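Local coordinates for protein methyltransferase (Streptomyces avermitilis, PDB 3GIW) that is of unknown function but, as a Rossmann-fold member of the S-adenosyl methyltransferase family, binds S-adenosyl-L-homocysteine and probably transfers methyl groups, at residues A163-A168 and Y195-I200. Residues are numbered along the deposited sequence; the frame is centred on the assembly and turned at random.
Sequences ALTVIA and YLAMSI
Leu164 and Val166 feed the neighbouring strand with both N-H and C=O, pairing 163-167 in parallel with 195-200. Leu164 N donates to Tyr195 O at 2.8 Å, and Ala197 N returns a bond to Leu164 O; Val166 N then reaches Ala197 O almost head-on. The next bond, from Ser199 N to Val166 O, is weak at 3.5 Å. Beside this weak bond a water donates to both Val166 O and Ser199 O, bridging the two carbonyls.

The selenomethionine Met198 can be followed outward from here. Its CB sits 3.5 Å from Val166 O and CG a little farther off; a turn about the CG-SE bond (chi3 67°) then brings CE alongside Val166 CG1 at 4.1 Å. Leu196 lies beside Leu164 on this same face of the sheet, Leu196 CD1 against Leu164 CD2 at 3.9 Å. Across the other face, Thr165 CG2 meets the CB of Ala197, while Thr165 OG1 turns to Asp84 on strand 81-85.

At Ala168 the partner is no longer a backbone carbonyl but the side chain of Ser199. Chi1 of 64° sets Ser199 OG between its own N and carbonyl carbon, where it accepts the N-H of Ala168 at 2.9 Å, a bent bond of 132°, with Ile167 CG2 packed close by. Asn62 OD1 is its second partner. Helix 179-187 links the two strands as a beta-alpha-beta unit in the middle of the Rossmann-like sheet. Since Asn62 binds S-adenosyl-L-homocysteine, the hydroxyl ties the end of the pairing to a first-shell residue, consistent with a second-shell part in positioning that amide at the cofactor pocket.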
loop_
_atom_site.group_PDB
_atom_site.type_symbol
_atom_site.label_atom_id
_atom_site.label_comp_id
_atom_site.label_asym_id
_atom_site.label_seq_id
_atom_site.Cartn_x
_atom_site.Cartn_y
_atom_site.Cartn_z
ATOM N N ALA A 163 -6.348 9.176 7.542
ATOM C CA ALA A 163 -5.343 8.101 7.503
ATOM C C ALA A 163 -4.659 8.088 6.139
ATOM O O ALA A 163 -5.326 7.903 5.105
ATOM C CB ALA A 163 -5.963 6.758 7.750
ATOM N N LEU A 164 -3.350 8.293 6.166
ATOM C CA LEU A 164 -2.481 8.242 5.014
ATOM C C LEU A 164 -2.002 6.796 4.920
ATOM O O LEU A 164 -1.269 6.333 5.796
ATOM C CB LEU A 164 -1.304 9.195 5.180
ATOM C CG LEU A 164 -0.288 9.237 4.051
ATOM C CD1 LEU A 164 -0.876 9.714 2.727
ATOM C CD2 LEU A 164 0.914 10.120 4.435
ATOM N N THR A 165 -2.446 6.104 3.864
ATOM C CA THR A 165 -2.048 4.706 3.618
ATOM C C THR A 165 -1.040 4.617 2.470
ATOM O O THR A 165 -1.329 5.067 1.345
ATOM C CB THR A 165 -3.288 3.777 3.433
ATOM O OG1 THR A 165 -4.100 4.240 2.375
ATOM C CG2 THR A 165 -4.173 3.815 4.682
ATOM N N VAL A 166 0.141 4.074 2.748
ATOM C CA VAL A 166 1.244 3.957 1.771
ATOM C C VAL A 166 1.665 2.470 1.833
ATOM O O VAL A 166 2.591 2.121 2.562
ATOM C CB VAL A 166 2.422 4.916 2.076
ATOM C CG1 VAL A 166 3.428 4.865 0.952
ATOM C CG2 VAL A 166 1.895 6.377 2.250
ATOM N N ILE A 167 0.918 1.636 1.105
ATOM C CA ILE A 167 0.968 0.182 1.236
ATOM C C ILE A 167 1.515 -0.464 -0.039
ATOM O O ILE A 167 1.076 -0.194 -1.153
ATOM C CB ILE A 167 -0.438 -0.332 1.581
ATOM C CG1 ILE A 167 -0.875 0.268 2.935
ATOM C CG2 ILE A 167 -0.428 -1.882 1.601
ATOM C CD1 ILE A 167 -2.292 -0.039 3.406
ATOM N N ALA A 168 2.564 -1.270 0.143
ATOM C CA ALA A 168 3.144 -2.045 -0.957
ATOM C C ALA A 168 3.646 -1.144 -2.091
ATOM O O ALA A 168 3.499 -1.456 -3.281
ATOM C CB ALA A 168 2.135 -3.121 -1.468
ATOM N N TYR A 195 -3.386 9.540 10.939
ATOM C CA TYR A 195 -2.574 8.316 11.020
ATOM C C TYR A 195 -1.739 8.106 9.761
ATOM O O TYR A 195 -2.072 8.583 8.663
ATOM C CB TYR A 195 -3.460 7.078 11.250
ATOM C CG TYR A 195 -4.005 6.935 12.667
ATOM C CD1 TYR A 195 -5.088 7.707 13.114
ATOM C CD2 TYR A 195 -3.464 6.001 13.544
ATOM C CE1 TYR A 195 -5.603 7.550 14.382
ATOM C CE2 TYR A 195 -3.966 5.853 14.825
ATOM C CZ TYR A 195 -5.027 6.646 15.242
ATOM O OH TYR A 195 -5.572 6.522 16.522
ATOM N N LEU A 196 -0.644 7.372 9.930
ATOM C CA LEU A 196 0.185 6.835 8.844
ATOM C C LEU A 196 0.143 5.320 8.985
ATOM O O LEU A 196 0.419 4.796 10.055
ATOM C CB LEU A 196 1.613 7.351 8.969
ATOM C CG LEU A 196 2.609 6.763 7.949
ATOM C CD1 LEU A 196 2.263 7.092 6.490
ATOM C CD2 LEU A 196 4.047 7.250 8.267
ATOM N N ALA A 197 -0.180 4.634 7.895
ATOM C CA ALA A 197 -0.177 3.154 7.821
ATOM C C ALA A 197 0.691 2.778 6.619
ATOM O O ALA A 197 0.445 3.265 5.504
ATOM C CB ALA A 197 -1.579 2.574 7.649
HETATM N N MSE A 198 1.645 1.886 6.834
HETATM C CA MSE A 198 2.537 1.456 5.778
HETATM C C MSE A 198 2.835 -0.032 5.830
HETATM O O MSE A 198 2.908 -0.649 6.870
HETATM C CB MSE A 198 3.893 2.177 5.861
HETATM C CG MSE A 198 3.807 3.719 5.875
HETATM SE SE MSE A 198 5.593 4.512 5.805
HETATM C CE MSE A 198 6.066 3.962 4.017
ATOM N N SER A 199 3.111 -0.598 4.657
ATOM C CA SER A 199 3.841 -1.877 4.567
ATOM C C SER A 199 5.143 -1.600 3.814
ATOM O O SER A 199 5.142 -0.912 2.754
ATOM C CB SER A 199 3.026 -3.001 3.964
ATOM O OG SER A 199 2.686 -2.754 2.632
ATOM N N ILE A 200 6.250 -2.132 4.327
ATOM C CA ILE A 200 7.601 -1.828 3.892
ATOM C C ILE A 200 8.385 -3.124 3.604
ATOM O O ILE A 200 8.536 -3.981 4.485
ATOM C CB ILE A 200 8.328 -1.016 5.003
ATOM C CG1 ILE A 200 7.602 0.324 5.264
ATOM C CG2 ILE A 200 9.798 -0.708 4.660
ATOM C CD1 ILE A 200 8.036 1.082 6.520
HETATM O O HOH W 1 4.749 1.100 1.071
#